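Local coordinates for protein Two-component sensor histidine kinase (Nostoc sp., PDB 6OZB) that binds the bilin phycoerythrobilin in its GAF domain and probably serves as the light-sensing part of a cyanobacterial phytochrome histidine kinase, at residues 30-33 with 34-38; 41-44 with 45-49; 76-80 with 81-85; 141-145 with 146-150; 185-188 with 189-193. The protein carries 1 engineered substitution. All blocks are in the same frame, centred on the assembly; numbering follows the deposited sequence.

Contact 1: residues 30-33 with 34-38; sequences LELE and DIITA
Ile35 packs on Leu30 through its ethyl branch: Ile35 CG1 comes to 3.8 Å from Leu30 CB, and the terminal Ile35 CD1 lies 3.7 Å from Leu30 O. With CG1 beside its own backbone N (chi1 -61°), the branch is turned back over the start of helix 32-47, onto the residue five places earlier. The second apolar pair is Leu32 with Ile36, whose side chains cross obliquely, Leu32 CG at 3.7 Å from Ile36 CD1. The CB of Leu32 points away from the following turn, but CG is anti to the backbone N (chi1 177°), and this swings the branched end to Ile36. Backbone bonds of the first turn set both pairs in place. From the N-cap position, Glu31 O accepts Ile35 N at 3.0 Å and, weakly, Asp34 N; Leu32 O accepts Ile36 N at 2.9 Å. A water donates to Asp34 OD2 at 2.7 Å and accepts from Glu31 N, tying the carboxylate to the chain just ahead of the helix. Further out, Arg25 and Ile26 of helix 12-27 meet Ile35, while Ile195 and Ser198 of helix 178-201 meet Leu32. With an alanine at Ile35, CG1, CD1 and CG2 are gone, which would probably leave a gap beside Leu30 CB and against Arg25 and Ile26. Glu31, Glu33 and Asp34 gather acidic groups at the amino end, where the helix dipole would probably favour negative charge.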
# COMPACT_ATOMS: atom_id res chain seq x y z
N LEU C 30 -33.04 15.08 23.76
CA LEU C 30 -33.34 15.52 22.40
C LEU C 30 -33.74 14.34 21.52
O LEU C 30 -33.29 13.20 21.73
CB LEU C 30 -32.16 16.25 21.78
CG LEU C 30 -31.90 17.71 22.11
CD1 LEU C 30 -31.81 17.99 23.55
CD2 LEU C 30 -30.62 18.16 21.37
N GLU C 31 -34.62 14.61 20.57
CA GLU C 31 -34.98 13.65 19.53
C GLU C 31 -33.72 13.26 18.78
O GLU C 31 -32.83 14.09 18.56
CB GLU C 31 -36.00 14.25 18.56
CG GLU C 31 -37.33 14.56 19.16
CD GLU C 31 -38.04 13.31 19.62
OE1 GLU C 31 -38.37 12.49 18.74
OE2 GLU C 31 -38.24 13.14 20.83
N LEU C 32 -33.62 11.99 18.43
CA LEU C 32 -32.44 11.48 17.77
C LEU C 32 -32.09 12.29 16.52
O LEU C 32 -30.93 12.61 16.27
CB LEU C 32 -32.67 10.03 17.39
CG LEU C 32 -31.56 9.34 16.61
CD1 LEU C 32 -30.27 9.33 17.41
CD2 LEU C 32 -31.97 7.91 16.22
N GLU C 33 -33.10 12.64 15.74
CA GLU C 33 -32.84 13.42 14.51
C GLU C 33 -32.15 14.74 14.82
O GLU C 33 -31.25 15.16 14.09
CB GLU C 33 -34.14 13.69 13.71
CG GLU C 33 -34.83 12.43 13.18
CD GLU C 33 -35.65 11.67 14.22
OE1 GLU C 33 -36.21 10.61 13.85
OE2 GLU C 33 -35.74 12.10 15.39
N ASP C 34 -32.52 15.36 15.94
CA ASP C 34 -31.88 16.62 16.34
C ASP C 34 -30.48 16.40 16.88
O ASP C 34 -29.60 17.24 16.68
CB ASP C 34 -32.72 17.34 17.38
CG ASP C 34 -34.06 17.76 16.85
OD1 ASP C 34 -34.17 18.00 15.63
OD2 ASP C 34 -35.01 17.82 17.64
N ILE C 35 -30.25 15.29 17.58
CA ILE C 35 -28.91 14.98 18.01
C ILE C 35 -27.99 14.80 16.81
O ILE C 35 -26.85 15.26 16.80
CB ILE C 35 -28.84 13.69 18.86
CG1 ILE C 35 -29.69 13.85 20.13
CG2 ILE C 35 -27.42 13.38 19.20
CD1 ILE C 35 -29.73 12.66 20.99
N ILE C 36 -28.48 14.10 15.80
CA ILE C 36 -27.67 13.80 14.62
C ILE C 36 -27.38 15.06 13.81
O ILE C 36 -26.25 15.26 13.37
CB ILE C 36 -28.37 12.75 13.74
CG1 ILE C 36 -28.27 11.39 14.42
CG2 ILE C 36 -27.73 12.62 12.43
CD1 ILE C 36 -29.29 10.42 13.88
N THR C 37 -28.38 15.90 13.64
CA THR C 37 -28.23 17.16 12.89
C THR C 37 -27.21 18.07 13.55
O THR C 37 -26.26 18.54 12.90
CB THR C 37 -29.58 17.90 12.77
OG1 THR C 37 -30.48 17.14 11.94
CG2 THR C 37 -29.39 19.28 12.16
N ALA C 38 -27.33 18.27 14.85
CA ALA C 38 -26.44 19.20 15.54
C ALA C 38 -25.02 18.69 15.58
O ALA C 38 -24.07 19.47 15.60
CB ALA C 38 -26.93 19.46 16.96
O HOH W 1 -35.40 17.45 20.28

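Contact 2: residues 41-44 with 45-49; sequences AEVR and ALLGT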
# COMPACT_ATOMS: atom_id res chain seq x y z
N ALA C 41 -22.31 19.32 12.39
CA ALA C 41 -21.59 20.60 12.30
C ALA C 41 -20.34 20.63 13.18
O ALA C 41 -19.31 21.20 12.82
CB ALA C 41 -22.50 21.77 12.68
N GLU C 42 -20.45 20.04 14.36
CA GLU C 42 -19.31 19.98 15.27
C GLU C 42 -18.27 19.02 14.71
O GLU C 42 -17.08 19.26 14.79
CB GLU C 42 -19.84 19.60 16.66
CG GLU C 42 -20.69 20.77 17.17
CD GLU C 42 -21.42 20.51 18.47
OE1 GLU C 42 -21.36 19.37 18.97
OE2 GLU C 42 -22.05 21.46 19.00
N VAL C 43 -18.71 17.96 14.07
CA VAL C 43 -17.74 17.04 13.47
C VAL C 43 -16.98 17.70 12.32
O VAL C 43 -15.76 17.53 12.18
CB VAL C 43 -18.41 15.73 13.00
CG1 VAL C 43 -17.43 14.85 12.24
CG2 VAL C 43 -18.92 14.99 14.22
N ARG C 44 -17.67 18.49 11.51
CA ARG C 44 -17.02 19.12 10.37
C ARG C 44 -15.96 20.07 10.87
O ARG C 44 -14.86 20.14 10.33
CB ARG C 44 -18.02 19.86 9.48
CG ARG C 44 -17.47 20.18 8.08
CD ARG C 44 -17.86 21.57 7.61
NE ARG C 44 -17.33 22.59 8.50
CZ ARG C 44 -16.08 23.05 8.51
NH1 ARG C 44 -15.15 22.59 7.66
NH2 ARG C 44 -15.75 23.99 9.39
N ALA C 45 -16.30 20.81 11.92
CA ALA C 45 -15.37 21.76 12.48
C ALA C 45 -14.13 21.04 12.99
O ALA C 45 -13.01 21.53 12.85
CB ALA C 45 -16.03 22.54 13.59
N LEU C 46 -14.32 19.86 13.58
CA LEU C 46 -13.20 19.08 14.09
C LEU C 46 -12.28 18.60 12.98
O LEU C 46 -11.07 18.72 13.07
CB LEU C 46 -13.70 17.87 14.88
CG LEU C 46 -12.64 16.91 15.41
CD1 LEU C 46 -11.80 17.57 16.47
CD2 LEU C 46 -13.32 15.69 15.98
N LEU C 47 -12.85 18.05 11.92
CA LEU C 47 -12.07 17.46 10.85
C LEU C 47 -11.58 18.49 9.84
O LEU C 47 -10.55 18.30 9.20
CB LEU C 47 -12.89 16.40 10.13
CG LEU C 47 -13.45 15.26 10.94
CD1 LEU C 47 -14.35 14.45 10.06
CD2 LEU C 47 -12.33 14.40 11.48
N GLY C 48 -12.32 19.59 9.72
CA GLY C 48 -11.92 20.70 8.88
C GLY C 48 -12.15 20.51 7.39
O GLY C 48 -11.66 21.28 6.56
N THR C 49 -12.93 19.51 7.05
CA THR C 49 -13.17 19.17 5.66
C THR C 49 -14.37 19.93 5.09
O THR C 49 -15.18 20.48 5.85
CB THR C 49 -13.41 17.69 5.54
OG1 THR C 49 -14.40 17.34 6.51
CG2 THR C 49 -12.13 16.93 5.80
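Ala41 starts the series of backbone bonds: its O accepts Ala45 N at 3.2 Å, in the i to i+4 spacing of an alpha helix. Glu42 repeats the pattern, Glu42 O taking Leu46 N at 3.1 Å, while its carboxylate leaves this stretch for a salt bridge with Arg25 of helix 12-27. At Val43 a side-chain contact joins the backbone bond to Leu47: Val43 CG1 touches Leu47 CD1 at 3.8 Å, the two side chains lying next to each other and pointing the same way. Arg44 closes the helix end in two ways, through its side chain and through its carbonyl. The side chain leaves the helix with CG opposite its own N (chi1 -163°), and further bends at chi2 and chi3 fold it round to Thr49, where Arg44 NH1 donates to Thr49 O at 2.8 Å with an N-H...O angle of 160°. The acceptor sits at the guanidinium edge, near its plane, whereas NH1 stands above the carbonyl plane of Thr49. Over one guanidinium face lies Ala45, its CA 3.8 Å from Arg44 NH2. Arg44 O meanwhile accepts Gly48 N at 2.7 Å. Thr49 OG1 turns elsewhere, to a hydrogen bond with Ser168. Gly48, with phi 79°, is the first residue to leave helical geometry; the helix thus ends at a glycine with positive phi, a common C-terminal helix stop, which in this GAF domain leads from helix 32-47 into strand 51-57.

Contact 3: residues 76-80 with 81-85; sequences PSLLG and LNFPA
Leu78 and Leu81 are the first and last residues of a type II beta turn, and their side chains meet at a slant across it, Leu78 CD2 lying 3.9 Å from Leu81 CD1. Both have CG beside their own backbone N; for Leu81 (chi1 -64°) this lays the chain back over the turn, with Leu81 CD1 at 3.8 Å from Leu78 CA. The turn is closed by Leu81 N donating to Leu78 O at 3.0 Å, the N-H...O angle being 158°. Gly80 occupies the third position with phi 85°, where a CB would clash with Leu79 O. The two methyls of Leu78 serve different neighbours: CD2 faces Leu81, while CD1 is directed to Phe83, looser at 4.5 Å from Phe83 CZ and oblique to the ring. Leu78 and Phe83 both belong to the phycoerythrobilin pocket and touch the bilin, so the turn supplies one of the pocket's residues and the short strand 82-83 another. Glu68 accepts hydrogen bonds from Leu78 N and Ser77 OG, fixing the approach to the turn, and backbone hydrogen bonds of Gly80 and Leu81 with Val65 join its far side to strand 63-70, the neighbour of strand 82-83 at the edge of the antiparallel sheet. Beneath the Leu81 chain lies the acceptor of the turn itself, with Leu81 CG only 3.3 Å from Leu78 O.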
# COMPACT_ATOMS: atom_id res chain seq x y z
N PRO C 76 -21.85 21.38 -3.29
CA PRO C 76 -23.31 21.42 -3.21
C PRO C 76 -23.86 20.56 -2.10
O PRO C 76 -23.23 19.62 -1.63
CB PRO C 76 -23.76 20.86 -4.57
CG PRO C 76 -22.59 20.94 -5.44
CD PRO C 76 -21.38 20.83 -4.57
N SER C 77 -25.08 20.89 -1.72
CA SER C 77 -25.75 20.17 -0.65
C SER C 77 -26.38 18.88 -1.15
O SER C 77 -27.05 18.86 -2.20
CB SER C 77 -26.82 21.05 -0.02
OG SER C 77 -27.58 20.28 0.90
N LEU C 78 -26.12 17.80 -0.43
CA LEU C 78 -26.69 16.50 -0.77
C LEU C 78 -27.77 16.11 0.24
O LEU C 78 -28.34 15.03 0.14
CB LEU C 78 -25.60 15.42 -0.81
CG LEU C 78 -24.41 15.68 -1.73
CD1 LEU C 78 -23.43 14.51 -1.73
CD2 LEU C 78 -24.87 15.97 -3.14
N LEU C 79 -28.08 17.00 1.18
CA LEU C 79 -29.05 16.71 2.22
C LEU C 79 -30.39 16.28 1.62
O LEU C 79 -30.91 16.92 0.68
CB LEU C 79 -29.24 17.94 3.10
CG LEU C 79 -30.17 17.73 4.28
CD1 LEU C 79 -29.59 16.77 5.34
CD2 LEU C 79 -30.51 19.08 4.88
N GLY C 80 -30.95 15.21 2.15
CA GLY C 80 -32.24 14.73 1.68
C GLY C 80 -32.16 13.83 0.47
O GLY C 80 -33.14 13.21 0.09
N LEU C 81 -31.00 13.77 -0.19
CA LEU C 81 -30.92 12.95 -1.40
C LEU C 81 -30.82 11.47 -1.04
O LEU C 81 -30.20 11.09 -0.03
CB LEU C 81 -29.75 13.35 -2.27
CG LEU C 81 -29.81 14.76 -2.84
CD1 LEU C 81 -28.59 14.99 -3.68
CD2 LEU C 81 -31.09 14.98 -3.63
N ASN C 82 -31.45 10.65 -1.88
CA ASN C 82 -31.39 9.19 -1.78
C ASN C 82 -30.40 8.61 -2.76
O ASN C 82 -30.29 9.07 -3.90
CB ASN C 82 -32.76 8.57 -2.03
CG ASN C 82 -33.76 8.90 -0.95
OD1 ASN C 82 -33.64 8.45 0.19
ND2 ASN C 82 -34.77 9.68 -1.30
N PHE C 83 -29.70 7.57 -2.35
CA PHE C 83 -28.79 6.88 -3.25
C PHE C 83 -29.09 5.39 -3.26
O PHE C 83 -29.41 4.81 -2.23
CB PHE C 83 -27.35 7.13 -2.84
CG PHE C 83 -26.94 8.58 -2.92
CD1 PHE C 83 -27.22 9.44 -1.90
CD2 PHE C 83 -26.31 9.08 -4.06
CE1 PHE C 83 -26.85 10.78 -1.96
CE2 PHE C 83 -25.94 10.42 -4.14
CZ PHE C 83 -26.22 11.27 -3.10
N PRO C 84 -28.97 4.76 -4.43
CA PRO C 84 -29.35 3.35 -4.57
C PRO C 84 -28.38 2.38 -3.90
O PRO C 84 -27.23 2.72 -3.62
CB PRO C 84 -29.36 3.14 -6.08
CG PRO C 84 -28.45 4.14 -6.62
CD PRO C 84 -28.47 5.31 -5.70
N ALA C 85 -28.87 1.17 -3.64
CA ALA C 85 -28.06 0.12 -3.04
C ALA C 85 -26.82 -0.15 -3.88
O ALA C 85 -25.76 -0.43 -3.34
CB ALA C 85 -28.89 -1.16 -2.89

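Contact 4: residues 141-145 with 146-150; sequences EYLTA and MGVKS. With PEB (phycoerythrobilin), chain F.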
# COMPACT_ATOMS: atom_id res chain seq x y z
N GLU C 141 -14.48 7.53 -10.22
CA GLU C 141 -15.27 8.36 -11.14
C GLU C 141 -16.47 8.99 -10.42
O GLU C 141 -16.83 10.14 -10.68
CB GLU C 141 -15.70 7.52 -12.37
CG GLU C 141 -14.51 7.24 -13.33
CD GLU C 141 -14.72 6.04 -14.26
OE1 GLU C 141 -15.89 5.70 -14.57
OE2 GLU C 141 -13.71 5.45 -14.71
N TYR C 142 -17.07 8.24 -9.51
CA TYR C 142 -18.18 8.69 -8.69
C TYR C 142 -17.78 9.90 -7.85
O TYR C 142 -18.50 10.91 -7.80
CB TYR C 142 -18.60 7.54 -7.81
CG TYR C 142 -19.80 7.68 -6.90
CD1 TYR C 142 -19.65 8.06 -5.57
CD2 TYR C 142 -21.07 7.36 -7.35
CE1 TYR C 142 -20.76 8.13 -4.72
CE2 TYR C 142 -22.18 7.42 -6.52
CZ TYR C 142 -22.02 7.81 -5.21
OH TYR C 142 -23.13 7.86 -4.40
N LEU C 143 -16.62 9.81 -7.21
CA LEU C 143 -16.13 10.90 -6.36
C LEU C 143 -15.71 12.10 -7.23
O LEU C 143 -16.05 13.25 -6.94
CB LEU C 143 -14.97 10.43 -5.48
CG LEU C 143 -15.29 9.37 -4.42
CD1 LEU C 143 -14.01 8.86 -3.72
CD2 LEU C 143 -16.24 9.88 -3.39
N THR C 144 -14.98 11.84 -8.31
CA THR C 144 -14.53 12.90 -9.18
C THR C 144 -15.74 13.69 -9.77
O THR C 144 -15.67 14.89 -9.95
CB THR C 144 -13.63 12.36 -10.30
OG1 THR C 144 -12.47 11.76 -9.72
CG2 THR C 144 -13.18 13.48 -11.21
N ALA C 145 -16.86 13.01 -10.05
CA ALA C 145 -18.02 13.67 -10.59
C ALA C 145 -18.60 14.70 -9.61
O ALA C 145 -19.27 15.63 -10.04
CB ALA C 145 -19.08 12.64 -10.95
N MET C 146 -18.35 14.49 -8.32
CA MET C 146 -18.79 15.39 -7.23
C MET C 146 -17.76 16.48 -6.89
O MET C 146 -18.00 17.34 -6.05
CB MET C 146 -19.09 14.60 -5.97
CG MET C 146 -20.41 13.88 -6.01
SD MET C 146 -20.84 13.06 -4.49
CE MET C 146 -19.48 11.96 -4.25
N GLY C 147 -16.59 16.39 -7.51
CA GLY C 147 -15.51 17.33 -7.22
C GLY C 147 -14.77 16.96 -5.93
O GLY C 147 -14.09 17.79 -5.33
N VAL C 148 -14.89 15.71 -5.51
CA VAL C 148 -14.27 15.23 -4.26
C VAL C 148 -12.90 14.59 -4.59
O VAL C 148 -12.83 13.71 -5.43
CB VAL C 148 -15.14 14.23 -3.57
CG1 VAL C 148 -14.44 13.61 -2.39
CG2 VAL C 148 -16.44 14.89 -3.14
N LYS C 149 -11.85 15.03 -3.91
CA LYS C 149 -10.51 14.45 -4.04
C LYS C 149 -10.12 13.56 -2.86
O LYS C 149 -9.20 12.73 -2.97
CB LYS C 149 -9.47 15.58 -4.20
CG LYS C 149 -9.56 16.22 -5.59
CD LYS C 149 -8.51 17.27 -5.85
CE LYS C 149 -8.71 17.90 -7.22
NZ LYS C 149 -7.72 18.98 -7.43
N SER C 150 -10.83 13.71 -1.74
CA SER C 150 -10.59 12.93 -0.54
C SER C 150 -11.90 12.52 0.08
O SER C 150 -12.73 13.40 0.37
CB SER C 150 -9.81 13.76 0.49
OG SER C 150 -9.80 13.16 1.78
CHC PEB F . -20.97 5.39 -1.81
NC PEB F . -19.34 3.62 -2.59
C1C PEB F . -18.38 2.80 -2.09
C2C PEB F . -18.24 3.01 -0.74
C3C PEB F . -19.15 3.98 -0.38
C4C PEB F . -19.83 4.36 -1.55
CMC PEB F . -19.28 4.44 1.06
CAC PEB F . -17.22 2.22 0.14
CBC PEB F . -15.81 2.74 -0.08
CGC PEB F . -15.63 4.01 0.71
O1C PEB F . -15.82 3.98 1.96
O2C PEB F . -15.29 5.09 0.13
ND PEB F . -19.98 7.26 -0.61
C1D PEB F . -21.16 6.30 -0.70
C2D PEB F . -22.28 7.19 -0.99
C3D PEB F . -21.87 8.50 -1.10
C4D PEB F . -20.48 8.64 -0.86
CMD PEB F . -23.71 6.67 -1.26
CAD PEB F . -22.80 9.65 -1.54
CBD PEB F . -22.72 10.85 -0.89
OD PEB F . -19.80 9.65 -0.85
NA PEB F . -20.48 2.86 -7.44
C1A PEB F . -21.46 3.53 -8.24
C2A PEB F . -21.77 2.68 -9.45
C3A PEB F . -20.93 1.41 -9.34
C4A PEB F . -20.13 1.59 -8.04
CMA PEB F . -23.29 2.39 -9.59
CBA PEB F . -20.62 0.96 -11.85
OA PEB F . -21.96 4.60 -7.95
CHA PEB F . -19.19 0.69 -7.63
CAA PEB F . -19.95 1.10 -10.47
NB PEB F . -18.73 1.66 -5.15
C1B PEB F . -18.44 0.81 -6.31
C2B PEB F . -17.28 -0.01 -6.06
C3B PEB F . -16.81 0.31 -4.75
C4B PEB F . -17.71 1.35 -4.13
CHB PEB F . -17.49 1.82 -2.86
CMB PEB F . -16.70 -1.00 -7.03
CAB PEB F . -15.61 -0.30 -4.06
CBB PEB F . -14.43 0.63 -4.23
CGB PEB F . -13.23 -0.13 -3.65
O1B PEB F . -13.23 -0.39 -2.41
O2B PEB F . -12.31 -0.51 -4.41
O HOH W 2 -11.79 14.29 -7.92
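Met146 makes the apolar contacts with its terminal methyl: Met146 CE rests 3.9 Å from Leu143 CD2 and 4.1 Å from Tyr142 CE1, oblique to the tyrosine ring. The bend at chi3 (-58°) folds CE back to the helix. Leu143 CB and Val148 CB also face each other, more loosely. Among the backbone hydrogen bonds, Leu143 O receives Val148 N at 3.1 Å and Met146 N at 3.0 Å, reached from opposite faces of its carbonyl plane. Thr144 O takes Gly147 N at 3.0 Å; with the Val148 bond and a positive phi of 80° at Gly147, this is a Schellman motif ending helix 137-145. Just beyond, Lys149 and Ser150 both face His170 in a classic beta bulge. Contacts with phycoerythrobilin fall to Tyr142, whose CD2 is 3.0 Å from the bilin carbonyl oxygen OA, while bilin C3D lies at the ring edge, in its plane. Tyr142 OH is hydrogen-bonded to Asp87. Losing the ring and hydroxyl of Tyr142 to an alanine would probably leave Asp87 without this partner and open a gap beside bilin OA and C3D. By water, Val148 O and Thr144 OG1 are bridged, the water donating to Val148 O at 2.8 Å; Thr144 OG1 itself is bonded to Val140 O.

Contact 5: residues 185-188 with 189-193; sequences QMIV and DQLAV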
# COMPACT_ATOMS: atom_id res chain seq x y z
N GLN C 185 -13.92 7.17 14.73
CA GLN C 185 -14.41 5.91 15.32
C GLN C 185 -15.11 6.18 16.65
O GLN C 185 -16.15 5.60 16.95
CB GLN C 185 -13.29 4.91 15.52
CG GLN C 185 -13.80 3.51 16.01
CD GLN C 185 -14.70 2.85 14.99
OE1 GLN C 185 -14.32 2.69 13.84
NE2 GLN C 185 -15.91 2.51 15.40
N MET C 186 -14.54 7.07 17.45
CA MET C 186 -15.15 7.42 18.72
C MET C 186 -16.48 8.15 18.49
O MET C 186 -17.44 7.97 19.22
CB MET C 186 -14.20 8.26 19.58
CG MET C 186 -12.91 7.57 19.93
SD MET C 186 -12.07 8.42 21.27
CE MET C 186 -12.59 10.13 21.02
N ILE C 187 -16.51 9.00 17.47
CA ILE C 187 -17.74 9.71 17.13
C ILE C 187 -18.85 8.75 16.68
O ILE C 187 -20.00 8.88 17.12
CB ILE C 187 -17.49 10.76 16.03
CG1 ILE C 187 -16.64 11.89 16.64
CG2 ILE C 187 -18.79 11.30 15.48
CD1 ILE C 187 -15.87 12.73 15.59
N VAL C 188 -18.54 7.79 15.80
CA VAL C 188 -19.59 6.85 15.43
C VAL C 188 -19.96 5.94 16.60
O VAL C 188 -21.13 5.56 16.71
CB VAL C 188 -19.25 6.01 14.16
CG1 VAL C 188 -18.99 6.95 12.98
CG2 VAL C 188 -18.08 5.08 14.35
N ASP C 189 -19.02 5.61 17.50
CA ASP C 189 -19.35 4.82 18.70
C ASP C 189 -20.32 5.60 19.61
O ASP C 189 -21.25 5.04 20.17
CB ASP C 189 -18.11 4.48 19.50
CG ASP C 189 -17.24 3.40 18.82
OD1 ASP C 189 -17.71 2.77 17.84
OD2 ASP C 189 -16.09 3.21 19.27
N GLN C 190 -20.09 6.91 19.73
CA GLN C 190 -20.95 7.76 20.56
C GLN C 190 -22.33 7.94 19.92
O GLN C 190 -23.34 7.97 20.61
CB GLN C 190 -20.29 9.12 20.82
CG GLN C 190 -21.07 10.03 21.82
CD GLN C 190 -21.15 9.42 23.22
OE1 GLN C 190 -20.19 9.44 23.99
NE2 GLN C 190 -22.29 8.83 23.54
N LEU C 191 -22.38 8.06 18.59
CA LEU C 191 -23.68 8.14 17.92
C LEU C 191 -24.46 6.85 18.07
O LEU C 191 -25.68 6.86 18.25
CB LEU C 191 -23.50 8.47 16.43
CG LEU C 191 -23.13 9.90 16.05
CD1 LEU C 191 -22.82 9.95 14.55
CD2 LEU C 191 -24.30 10.85 16.40
N ALA C 192 -23.75 5.73 18.01
CA ALA C 192 -24.35 4.42 18.18
C ALA C 192 -25.05 4.34 19.53
O ALA C 192 -26.09 3.67 19.66
CB ALA C 192 -23.32 3.36 18.06
N VAL C 193 -24.45 4.97 20.55
CA VAL C 193 -25.09 5.01 21.87
C VAL C 193 -26.39 5.85 21.82
O VAL C 193 -27.41 5.43 22.37
CB VAL C 193 -24.15 5.59 22.94
CG1 VAL C 193 -24.91 5.92 24.24
CG2 VAL C 193 -23.04 4.64 23.21
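The side-chain amide of Gln185 and the carboxylate of Asp189 are flat groups turned 49° against each other. At the amide edge, close to its plane, sits Asp189 OD1, which accepts from Gln185 NE2 at 3.0 Å. Relative to the carboxylate the donor lies above the plane, 41° out of it. The backbone also approaches a carboxylate face: Gln185 O is 3.1 Å from Asp189 CG and almost equally far from both oxygens. Gln185 reaches its partner because a first torsion of -174° points its chain away from its own N and a bend at chi2 follows, carrying the amide alongside the next turn. The same pair is joined through the main chain, Asp189 N to Gln185 O at 2.9 Å, and the ladder continues with Leu191 N to Ile187 O at 2.9 Å and Ala192 N to Val188 O at 2.9 Å. On the buried side of helix 178-201, Ile187 meets Leu191 loosely, and Val188 packs on Leu166, Ala154 and Ile156 of the sheet beneath. Gln185 OE1 accepts from Arg102, so the amide has a cationic neighbour at its oxygen and an anionic one at its nitrogen; the two bonds fix its rotation and would probably polarise it.

In the fold
All five contacts are local, each within one continuous stretch, and they follow in series along the chain with none nested or crossing. Contacts 1 and 2 mark the start and the end of helix 32-47, their centres about 17 Å apart. Contact 3 closes a beta turn at the end of the loop between strands 63-70 and 82-83, and contact 4 ends helix 137-145 ahead of strand 150-158. These two touch on the bilin side, where Phe83 CD2 lies 3.4 Å from Tyr142 OH and Leu78 meets Met146. Contact 5, in helix 178-201, lies on the opposite side of the chain's centre from both and joins contact 2 through Ile187 against Val43 and Leu46.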